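Local coordinates for protein argonaute (Methanocaldococcus jannaschii, PDB 5G5S) that uses short single-stranded DNA guides to bind and slice complementary DNA, and may defend the cell against invading genetic elements, at residues R580-K588 / R643-G651; P301-N311 / V607-F618. All coordinates share one frame; numbering follows the deposited sequence.

Contact 1 (R580-K588 / R643-G651); sequences RNDLKEISK and RFNCGNEEG
Phe644 lays its ring against Leu583 on the 580-588 part of helix 577-590. Its CB lies near Leu583 O and Ser587 CB. CG comes close to Leu583 CB, which sits over the middle of one ring face, 3.6 Å from the Phe644 centroid and 7° off the ring normal. On one side of the ring, CD2 meets Lys584 N and Phe644 CE2 comes within 3.4 Å of Arg580 O, both obliquely. On the other, Phe644 CE1 touches Leu583 CD1 at 3.6 Å. CZ, at the tip, meets the same methyl. Phe644 CG lies anti to its carbonyl carbon (chi1 -58°), which directs the ring at the helix. The two strands, 636-645 and 648-652, form a hairpin closed by a type I' turn from Asn645 to Asn648. It belongs to the central sheet of the PIWI domain, an RNase H-like fold, and the helix 577-590 packs against it. Leu583 also touches Leu547 and Ile551 of the helix 547-556. At the turn, Gly647 N donates to Ser587 OG at 3.3 Å. Ser587 OG in turn donates to Lys584 O at 2.7 Å, so it is used as both acceptor and donor. Lys584 O also receives a CA-H...O contact from Gly647 CA at 3.2 Å. Gly647 holds the third position of the type I' turn, where phi is positive. Near the start of the segment, Arg580 NH1 forms a salt bridge to Glu649 OE1 at 3.1 Å. Both of its hydrogen bonds to the carboxylate are weak, and the guanidinium and carboxylate planes stand 82° apart. Arg580 NH2 bonds to Asn577.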
loop_
_atom_site.group_PDB
_atom_site.type_symbol
_atom_site.label_atom_id
_atom_site.label_comp_id
_atom_site.label_asym_id
_atom_site.label_seq_id
_atom_site.Cartn_x
_atom_site.Cartn_y
_atom_site.Cartn_z
ATOM N N ARG A 580 10.169 -19.844 -9.323
ATOM C CA ARG A 580 11.046 -19.588 -10.474
ATOM C C ARG A 580 10.943 -20.617 -11.591
ATOM O O ARG A 580 10.779 -20.240 -12.747
ATOM C CB ARG A 580 12.511 -19.373 -10.045
ATOM C CG ARG A 580 12.739 -18.093 -9.229
ATOM C CD ARG A 580 14.209 -17.734 -9.054
ATOM N NE ARG A 580 14.999 -18.798 -8.425
ATOM C CZ ARG A 580 16.239 -19.131 -8.780
ATOM N NH1 ARG A 580 16.850 -18.490 -9.771
ATOM N NH2 ARG A 580 16.875 -20.110 -8.152
ATOM N N ASN A 581 10.997 -21.903 -11.245
ATOM C CA ASN A 581 10.885 -22.999 -12.204
ATOM C C ASN A 581 9.468 -23.126 -12.751
ATOM O O ASN A 581 9.304 -23.455 -13.927
ATOM C CB ASN A 581 11.334 -24.312 -11.590
ATOM C CG ASN A 581 11.270 -25.461 -12.569
ATOM O OD1 ASN A 581 12.077 -25.552 -13.503
ATOM N ND2 ASN A 581 10.238 -26.291 -12.442
ATOM N N ASP A 582 8.452 -22.895 -11.903
ATOM C CA ASP A 582 7.048 -22.953 -12.310
ATOM C C ASP A 582 6.748 -21.819 -13.296
ATOM O O ASP A 582 5.992 -22.026 -14.249
ATOM C CB ASP A 582 6.118 -22.863 -11.084
ATOM C CG ASP A 582 6.053 -24.094 -10.194
ATOM O OD1 ASP A 582 6.998 -24.910 -10.233
ATOM O OD2 ASP A 582 5.079 -24.213 -9.419
ATOM N N LEU A 583 7.361 -20.631 -13.070
ATOM C CA LEU A 583 7.212 -19.465 -13.943
ATOM C C LEU A 583 7.941 -19.668 -15.261
ATOM O O LEU A 583 7.445 -19.225 -16.292
ATOM C CB LEU A 583 7.621 -18.166 -13.250
ATOM C CG LEU A 583 6.696 -17.659 -12.135
ATOM C CD1 LEU A 583 7.298 -16.456 -11.455
ATOM C CD2 LEU A 583 5.297 -17.336 -12.657
ATOM N N LYS A 584 9.070 -20.409 -15.237
ATOM C CA LYS A 584 9.831 -20.812 -16.423
ATOM C C LYS A 584 8.954 -21.713 -17.308
ATOM O O LYS A 584 8.883 -21.480 -18.509
ATOM C CB LYS A 584 11.119 -21.560 -16.033
ATOM C CG LYS A 584 12.290 -20.640 -15.728
ATOM C CD LYS A 584 13.622 -21.394 -15.757
ATOM C CE LYS A 584 14.136 -21.727 -14.381
ATOM N NZ LYS A 584 15.352 -22.582 -14.444
ATOM N N GLU A 585 8.241 -22.690 -16.702
ATOM C CA GLU A 585 7.338 -23.623 -17.397
ATOM C C GLU A 585 6.075 -22.940 -17.936
ATOM O O GLU A 585 5.666 -23.232 -19.057
ATOM C CB GLU A 585 6.972 -24.835 -16.509
ATOM C CG GLU A 585 8.148 -25.717 -16.110
ATOM C CD GLU A 585 8.985 -26.262 -17.252
ATOM O OE1 GLU A 585 8.454 -27.073 -18.045
ATOM O OE2 GLU A 585 10.167 -25.864 -17.362
ATOM N N ILE A 586 5.469 -22.040 -17.143
ATOM C CA ILE A 586 4.272 -21.277 -17.504
ATOM C C ILE A 586 4.497 -20.408 -18.761
ATOM O O ILE A 586 3.616 -20.361 -19.623
ATOM C CB ILE A 586 3.706 -20.506 -16.264
ATOM C CG1 ILE A 586 2.479 -21.222 -15.698
ATOM C CG2 ILE A 586 3.387 -19.035 -16.544
ATOM C CD1 ILE A 586 2.227 -20.979 -14.221
ATOM N N SER A 587 5.681 -19.758 -18.873
ATOM C CA SER A 587 6.040 -18.900 -20.003
ATOM C C SER A 587 6.075 -19.689 -21.302
ATOM O O SER A 587 5.592 -19.195 -22.324
ATOM C CB SER A 587 7.375 -18.192 -19.760
ATOM O OG SER A 587 8.477 -19.089 -19.767
ATOM N N LYS A 588 6.637 -20.919 -21.268
ATOM C CA LYS A 588 6.665 -21.750 -22.464
ATOM C C LYS A 588 5.315 -22.409 -22.744
ATOM O O LYS A 588 4.953 -22.561 -23.906
ATOM C CB LYS A 588 7.884 -22.691 -22.537
ATOM C CG LYS A 588 7.942 -23.843 -21.550
ATOM C CD LYS A 588 9.220 -24.627 -21.806
ATOM C CE LYS A 588 9.435 -25.758 -20.837
ATOM N NZ LYS A 588 10.641 -26.557 -21.182
ATOM N N ARG A 643 12.335 -11.644 -15.898
ATOM C CA ARG A 643 11.690 -11.961 -17.163
ATOM C C ARG A 643 11.680 -13.457 -17.401
ATOM O O ARG A 643 12.745 -14.077 -17.432
ATOM C CB ARG A 643 12.386 -11.228 -18.321
ATOM C CG ARG A 643 11.845 -11.616 -19.698
ATOM C CD ARG A 643 12.551 -10.881 -20.795
ATOM N NE ARG A 643 12.234 -9.453 -20.786
ATOM C CZ ARG A 643 12.991 -8.515 -21.339
ATOM N NH1 ARG A 643 14.127 -8.840 -21.940
ATOM N NH2 ARG A 643 12.633 -7.241 -21.272
ATOM N N PHE A 644 10.474 -14.028 -17.587
ATOM C CA PHE A 644 10.279 -15.441 -17.927
ATOM C C PHE A 644 9.776 -15.467 -19.353
ATOM O O PHE A 644 8.695 -14.957 -19.645
ATOM C CB PHE A 644 9.315 -16.159 -16.953
ATOM C CG PHE A 644 9.790 -16.076 -15.522
ATOM C CD1 PHE A 644 9.432 -14.998 -14.715
ATOM C CD2 PHE A 644 10.651 -17.039 -15.001
ATOM C CE1 PHE A 644 9.914 -14.896 -13.410
ATOM C CE2 PHE A 644 11.111 -16.948 -13.685
ATOM C CZ PHE A 644 10.725 -15.888 -12.892
ATOM N N ASN A 645 10.591 -16.023 -20.246
ATOM C CA ASN A 645 10.323 -16.080 -21.678
ATOM C C ASN A 645 10.969 -17.344 -22.262
ATOM O O ASN A 645 12.149 -17.602 -22.003
ATOM C CB ASN A 645 10.910 -14.802 -22.352
ATOM C CG ASN A 645 10.489 -14.538 -23.785
ATOM O OD1 ASN A 645 10.335 -15.442 -24.593
ATOM N ND2 ASN A 645 10.376 -13.271 -24.159
ATOM N N CYS A 646 10.198 -18.133 -23.033
ATOM C CA CYS A 646 10.694 -19.351 -23.692
ATOM C C CYS A 646 11.379 -20.352 -22.738
ATOM O O CYS A 646 12.402 -20.949 -23.091
ATOM C CB CYS A 646 11.599 -18.988 -24.872
ATOM S SG CYS A 646 11.715 -20.272 -26.139
ATOM N N GLY A 647 10.827 -20.500 -21.535
ATOM C CA GLY A 647 11.365 -21.410 -20.531
ATOM C C GLY A 647 12.625 -20.924 -19.837
ATOM O O GLY A 647 13.234 -21.682 -19.076
ATOM N N ASN A 648 13.026 -19.660 -20.082
ATOM C CA ASN A 648 14.227 -19.095 -19.462
ATOM C C ASN A 648 13.903 -18.025 -18.447
ATOM O O ASN A 648 12.896 -17.334 -18.576
ATOM C CB ASN A 648 15.202 -18.519 -20.506
ATOM C CG ASN A 648 15.581 -19.441 -21.631
ATOM O OD1 ASN A 648 15.476 -19.074 -22.807
ATOM N ND2 ASN A 648 16.048 -20.645 -21.306
ATOM N N GLU A 649 14.782 -17.881 -17.450
ATOM C CA GLU A 649 14.702 -16.860 -16.415
ATOM C C GLU A 649 15.835 -15.859 -16.689
ATOM O O GLU A 649 16.977 -16.260 -16.940
ATOM C CB GLU A 649 14.841 -17.470 -15.010
ATOM C CG GLU A 649 14.705 -16.431 -13.898
ATOM C CD GLU A 649 15.061 -16.916 -12.507
ATOM O OE1 GLU A 649 15.042 -18.147 -12.274
ATOM O OE2 GLU A 649 15.355 -16.057 -11.645
ATOM N N GLU A 650 15.507 -14.560 -16.619
ATOM C CA GLU A 650 16.436 -13.464 -16.883
ATOM C C GLU A 650 16.177 -12.319 -15.909
ATOM O O GLU A 650 15.038 -11.861 -15.772
ATOM C CB GLU A 650 16.222 -13.002 -18.334
ATOM C CG GLU A 650 17.116 -11.910 -18.874
ATOM C CD GLU A 650 16.830 -11.583 -20.330
ATOM O OE1 GLU A 650 15.992 -12.287 -20.945
ATOM O OE2 GLU A 650 17.455 -10.635 -20.862
ATOM N N GLY A 651 17.240 -11.894 -15.234
ATOM C CA GLY A 651 17.244 -10.759 -14.325
ATOM C C GLY A 651 17.527 -9.499 -15.113
ATOM O O GLY A 651 18.551 -9.418 -15.793
#

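Contact 2 (P301-N311 / V607-F618); sequences PKELEFMKFNN and VFTSDYRIGSVF
Met307 and Gly615 pair through their backbones. Met307 N donates to Gly615 O at 2.9 Å, and Gly615 N donates back to Met307 O at 3.1 Å. Farther along, Phe309 N donates to Arg613 O at 2.8 Å. Ser616 OG spends its proton on Glu305 O at 2.6 Å. OG lies anti to the backbone N (chi1 -166°), directed at Glu305 O. Ser616 CB sits over the face of the Phe306 ring, a CH-pi contact. Val607 and Ile614 also touch that ring. Lys308 NZ has two acceptors. Lys308 NZ meets Tyr612 O at 2.8 Å, nearly in line with the carbonyl bond, and forms a salt bridge to Asp611 OD1 at 3.1 Å on the syn side. The lysine reaches them by bending at chi3 and chi4. Asp611 OD1 also takes a weak bond from Tyr612 N, while OD2 is bonded by Tyr10 OH. Thr609 OG1 accepts from Asp611 N in an ST turn. Arg613, with phi 67°, and Ile614 form a G1 beta bulge against strand 621-625. The strand 302-308 thus sits between 7-12 and 614-618, an antiparallel extension that joins segments distant in sequence to the PIWI sheet.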
loop_
_atom_site.group_PDB
_atom_site.type_symbol
_atom_site.label_atom_id
_atom_site.label_comp_id
_atom_site.label_asym_id
_atom_site.label_seq_id
_atom_site.Cartn_x
_atom_site.Cartn_y
_atom_site.Cartn_z
ATOM N N PRO A 301 26.623 11.941 3.779
ATOM C CA PRO A 301 25.633 11.088 3.095
ATOM C C PRO A 301 25.984 10.921 1.613
ATOM O O PRO A 301 26.660 11.780 1.051
ATOM C CB PRO A 301 24.302 11.814 3.328
ATOM C CG PRO A 301 24.668 13.234 3.555
ATOM C CD PRO A 301 26.097 13.299 4.025
ATOM N N LYS A 302 25.597 9.792 1.002
ATOM C CA LYS A 302 25.905 9.526 -0.403
ATOM C C LYS A 302 25.189 10.493 -1.350
ATOM O O LYS A 302 23.979 10.694 -1.252
ATOM C CB LYS A 302 25.617 8.047 -0.777
ATOM C CG LYS A 302 25.933 7.618 -2.232
ATOM C CD LYS A 302 27.422 7.701 -2.598
ATOM C CE LYS A 302 27.756 7.061 -3.929
ATOM N NZ LYS A 302 27.504 7.969 -5.078
ATOM N N GLU A 303 25.953 11.096 -2.258
ATOM C CA GLU A 303 25.380 11.974 -3.266
ATOM C C GLU A 303 25.100 11.108 -4.488
ATOM O O GLU A 303 25.972 10.358 -4.933
ATOM C CB GLU A 303 26.313 13.140 -3.588
ATOM C CG GLU A 303 25.562 14.438 -3.809
ATOM C CD GLU A 303 26.425 15.685 -3.832
ATOM O OE1 GLU A 303 27.429 15.716 -4.584
ATOM O OE2 GLU A 303 26.080 16.644 -3.105
ATOM N N LEU A 304 23.875 11.185 -4.998
ATOM C CA LEU A 304 23.422 10.372 -6.111
ATOM C C LEU A 304 22.810 11.202 -7.234
ATOM O O LEU A 304 22.097 12.166 -6.956
ATOM C CB LEU A 304 22.373 9.379 -5.559
ATOM C CG LEU A 304 22.078 8.127 -6.356
ATOM C CD1 LEU A 304 23.346 7.304 -6.591
ATOM C CD2 LEU A 304 21.017 7.298 -5.652
ATOM N N GLU A 305 23.051 10.787 -8.498
ATOM C CA GLU A 305 22.505 11.417 -9.702
ATOM C C GLU A 305 21.102 10.851 -9.983
ATOM O O GLU A 305 20.921 9.633 -10.016
ATOM C CB GLU A 305 23.431 11.193 -10.906
ATOM C CG GLU A 305 24.705 12.021 -10.880
ATOM C CD GLU A 305 25.626 11.792 -12.062
ATOM O OE1 GLU A 305 25.996 10.622 -12.319
ATOM O OE2 GLU A 305 26.001 12.789 -12.720
ATOM N N PHE A 306 20.116 11.743 -10.182
ATOM C CA PHE A 306 18.715 11.391 -10.418
ATOM C C PHE A 306 18.210 11.863 -11.777
ATOM O O PHE A 306 18.418 13.019 -12.149
ATOM C CB PHE A 306 17.811 12.007 -9.309
ATOM C CG PHE A 306 17.744 11.261 -7.995
ATOM C CD1 PHE A 306 18.800 11.311 -7.091
ATOM C CD2 PHE A 306 16.607 10.547 -7.640
ATOM C CE1 PHE A 306 18.731 10.630 -5.870
ATOM C CE2 PHE A 306 16.544 9.856 -6.424
ATOM C CZ PHE A 306 17.607 9.899 -5.551
ATOM N N MET A 307 17.501 10.980 -12.491
ATOM C CA MET A 307 16.831 11.323 -13.742
ATOM C C MET A 307 15.519 12.042 -13.333
ATOM O O MET A 307 15.012 11.830 -12.222
ATOM C CB MET A 307 16.503 10.047 -14.576
ATOM C CG MET A 307 15.268 9.283 -14.065
ATOM S SD MET A 307 14.642 7.897 -15.044
ATOM C CE MET A 307 13.702 8.742 -16.250
ATOM N N LYS A 308 14.968 12.864 -14.229
ATOM C CA LYS A 308 13.685 13.516 -13.990
ATOM C C LYS A 308 12.694 12.893 -14.967
ATOM O O LYS A 308 13.020 12.736 -16.144
ATOM C CB LYS A 308 13.775 15.043 -14.151
ATOM C CG LYS A 308 12.598 15.759 -13.478
ATOM C CD LYS A 308 12.928 17.194 -13.089
ATOM C CE LYS A 308 13.013 17.405 -11.593
ATOM N NZ LYS A 308 11.677 17.399 -10.948
ATOM N N PHE A 309 11.522 12.466 -14.481
ATOM C CA PHE A 309 10.539 11.830 -15.347
ATOM C C PHE A 309 9.832 12.830 -16.250
ATOM O O PHE A 309 9.664 13.990 -15.881
ATOM C CB PHE A 309 9.509 11.033 -14.525
ATOM C CG PHE A 309 10.070 10.019 -13.559
ATOM C CD1 PHE A 309 10.944 9.028 -13.993
ATOM C CD2 PHE A 309 9.666 10.005 -12.230
ATOM C CE1 PHE A 309 11.450 8.082 -13.101
ATOM C CE2 PHE A 309 10.158 9.050 -11.340
ATOM C CZ PHE A 309 11.048 8.093 -11.780
ATOM N N ASN A 310 9.417 12.384 -17.437
ATOM C CA ASN A 310 8.671 13.249 -18.347
ATOM C C ASN A 310 7.241 13.353 -17.872
ATOM O O ASN A 310 6.702 12.383 -17.325
ATOM C CB ASN A 310 8.705 12.696 -19.771
ATOM C CG ASN A 310 10.092 12.573 -20.338
ATOM O OD1 ASN A 310 10.949 13.452 -20.159
ATOM N ND2 ASN A 310 10.337 11.474 -21.030
ATOM N N ASN A 311 6.626 14.521 -18.061
ATOM C CA ASN A 311 5.240 14.747 -17.673
ATOM C C ASN A 311 4.382 14.208 -18.814
ATOM O O ASN A 311 3.990 14.947 -19.718
ATOM C CB ASN A 311 4.999 16.237 -17.404
ATOM C CG ASN A 311 3.631 16.549 -16.855
ATOM O OD1 ASN A 311 3.083 15.818 -16.021
ATOM N ND2 ASN A 311 3.073 17.673 -17.282
ATOM N N VAL A 607 15.503 10.272 0.606
ATOM C CA VAL A 607 16.143 11.246 -0.288
ATOM C C VAL A 607 16.015 12.602 0.399
ATOM O O VAL A 607 14.903 13.045 0.695
ATOM C CB VAL A 607 15.573 11.254 -1.733
ATOM C CG1 VAL A 607 16.500 12.024 -2.673
ATOM C CG2 VAL A 607 15.356 9.835 -2.251
ATOM N N PHE A 608 17.158 13.236 0.704
ATOM C CA PHE A 608 17.184 14.507 1.415
ATOM C C PHE A 608 16.850 15.682 0.474
ATOM O O PHE A 608 17.713 16.509 0.172
ATOM C CB PHE A 608 18.523 14.691 2.170
ATOM C CG PHE A 608 18.993 13.560 3.074
ATOM C CD1 PHE A 608 18.100 12.592 3.542
ATOM C CD2 PHE A 608 20.317 13.496 3.501
ATOM C CE1 PHE A 608 18.538 11.551 4.366
ATOM C CE2 PHE A 608 20.745 12.475 4.354
ATOM C CZ PHE A 608 19.855 11.513 4.783
ATOM N N THR A 609 15.584 15.715 -0.014
ATOM C CA THR A 609 15.054 16.737 -0.924
ATOM C C THR A 609 13.528 16.890 -0.885
ATOM O O THR A 609 12.806 15.944 -0.561
ATOM C CB THR A 609 15.533 16.504 -2.378
ATOM O OG1 THR A 609 15.230 17.680 -3.127
ATOM C CG2 THR A 609 14.873 15.275 -3.053
ATOM N N SER A 610 13.047 18.055 -1.314
ATOM C CA SER A 610 11.619 18.342 -1.427
ATOM C C SER A 610 11.183 18.212 -2.892
ATOM O O SER A 610 9.994 18.330 -3.200
ATOM C CB SER A 610 11.298 19.726 -0.874
ATOM O OG SER A 610 11.575 19.765 0.515
ATOM N N ASP A 611 12.149 17.945 -3.788
ATOM C CA ASP A 611 11.905 17.732 -5.215
ATOM C C ASP A 611 11.243 16.351 -5.443
ATOM O O ASP A 611 11.338 15.458 -4.597
ATOM C CB ASP A 611 13.211 17.895 -6.023
ATOM C CG ASP A 611 13.053 17.976 -7.539
ATOM O OD1 ASP A 611 11.924 18.282 -8.011
ATOM O OD2 ASP A 611 14.053 17.728 -8.254
ATOM N N TYR A 612 10.537 16.213 -6.565
ATOM C CA TYR A 612 9.754 15.041 -6.924
ATOM C C TYR A 612 9.798 14.830 -8.432
ATOM O O TYR A 612 10.381 15.655 -9.132
ATOM C CB TYR A 612 8.300 15.216 -6.426
ATOM C CG TYR A 612 7.566 16.383 -7.063
ATOM C CD1 TYR A 612 7.739 17.683 -6.594
ATOM C CD2 TYR A 612 6.696 16.185 -8.132
ATOM C CE1 TYR A 612 7.100 18.761 -7.201
ATOM C CE2 TYR A 612 6.049 17.257 -8.746
ATOM C CZ TYR A 612 6.230 18.541 -8.260
ATOM O OH TYR A 612 5.551 19.592 -8.833
ATOM N N ARG A 613 9.152 13.742 -8.938
ATOM C CA ARG A 613 9.143 13.361 -10.359
ATOM C C ARG A 613 10.601 12.960 -10.714
ATOM O O ARG A 613 11.061 13.192 -11.827
ATOM C CB ARG A 613 8.600 14.525 -11.229
ATOM C CG ARG A 613 8.143 14.162 -12.633
ATOM C CD ARG A 613 7.674 15.405 -13.382
ATOM N NE ARG A 613 8.677 15.857 -14.348
ATOM C CZ ARG A 613 8.520 16.868 -15.199
ATOM N NH1 ARG A 613 7.395 17.574 -15.203
ATOM N NH2 ARG A 613 9.487 17.182 -16.051
ATOM N N ILE A 614 11.306 12.327 -9.732
ATOM C CA ILE A 614 12.707 11.892 -9.812
ATOM C C ILE A 614 12.920 10.410 -9.482
ATOM O O ILE A 614 12.195 9.829 -8.672
ATOM C CB ILE A 614 13.684 12.829 -9.022
ATOM C CG1 ILE A 614 13.322 12.913 -7.516
ATOM C CG2 ILE A 614 13.783 14.221 -9.675
ATOM C CD1 ILE A 614 14.463 13.371 -6.610
ATOM N N GLY A 615 13.936 9.831 -10.110
ATOM C CA GLY A 615 14.294 8.431 -9.944
ATOM C C GLY A 615 15.770 8.171 -10.118
ATOM O O GLY A 615 16.434 8.833 -10.922
ATOM N N SER A 616 16.299 7.208 -9.349
ATOM C CA SER A 616 17.707 6.810 -9.426
ATOM C C SER A 616 17.868 5.313 -9.130
ATOM O O SER A 616 16.877 4.637 -8.846
ATOM C CB SER A 616 18.570 7.666 -8.506
ATOM O OG SER A 616 19.942 7.500 -8.808
ATOM N N VAL A 617 19.097 4.779 -9.290
ATOM C CA VAL A 617 19.413 3.365 -9.062
ATOM C C VAL A 617 20.575 3.281 -8.061
ATOM O O VAL A 617 21.638 3.845 -8.303
ATOM C CB VAL A 617 19.705 2.584 -10.383
ATOM C CG1 VAL A 617 20.187 1.160 -10.102
ATOM C CG2 VAL A 617 18.486 2.557 -11.305
ATOM N N PHE A 618 20.360 2.604 -6.927
ATOM C CA PHE A 618 21.411 2.445 -5.930
ATOM C C PHE A 618 21.637 0.955 -5.665
ATOM O O PHE A 618 20.753 0.282 -5.114
ATOM C CB PHE A 618 21.092 3.230 -4.648
ATOM C CG PHE A 618 22.265 3.375 -3.710
ATOM C CD1 PHE A 618 23.347 4.187 -4.040
ATOM C CD2 PHE A 618 22.278 2.723 -2.483
ATOM C CE1 PHE A 618 24.427 4.332 -3.166
ATOM C CE2 PHE A 618 23.364 2.854 -1.615
ATOM C CZ PHE A 618 24.434 3.655 -1.965
#

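Overall arrangement
Both contacts reach the same mixed sheet, but at different places, with centres about 32 Å apart and nearest atoms about 12 Å apart. Contact 1 sets a helix against a hairpin, entirely within the PIWI domain. Contact 2 pairs strands and brings in a segment from much earlier in the chain. The chemistry follows. In contact 1 no strand pairing crosses: an aromatic ring on a leucine is flanked by a turn amide bonded to a serine hydroxyl and a salt bridge whose hydrogen bonds are weak. Contact 2 relies on backbone pairing backed by charged and hydroxyl groups. Contact 1 has few buried residues, Phe644 with Leu583 and Ser587. Contact 2 has more, including Phe306, Phe309 and Phe618.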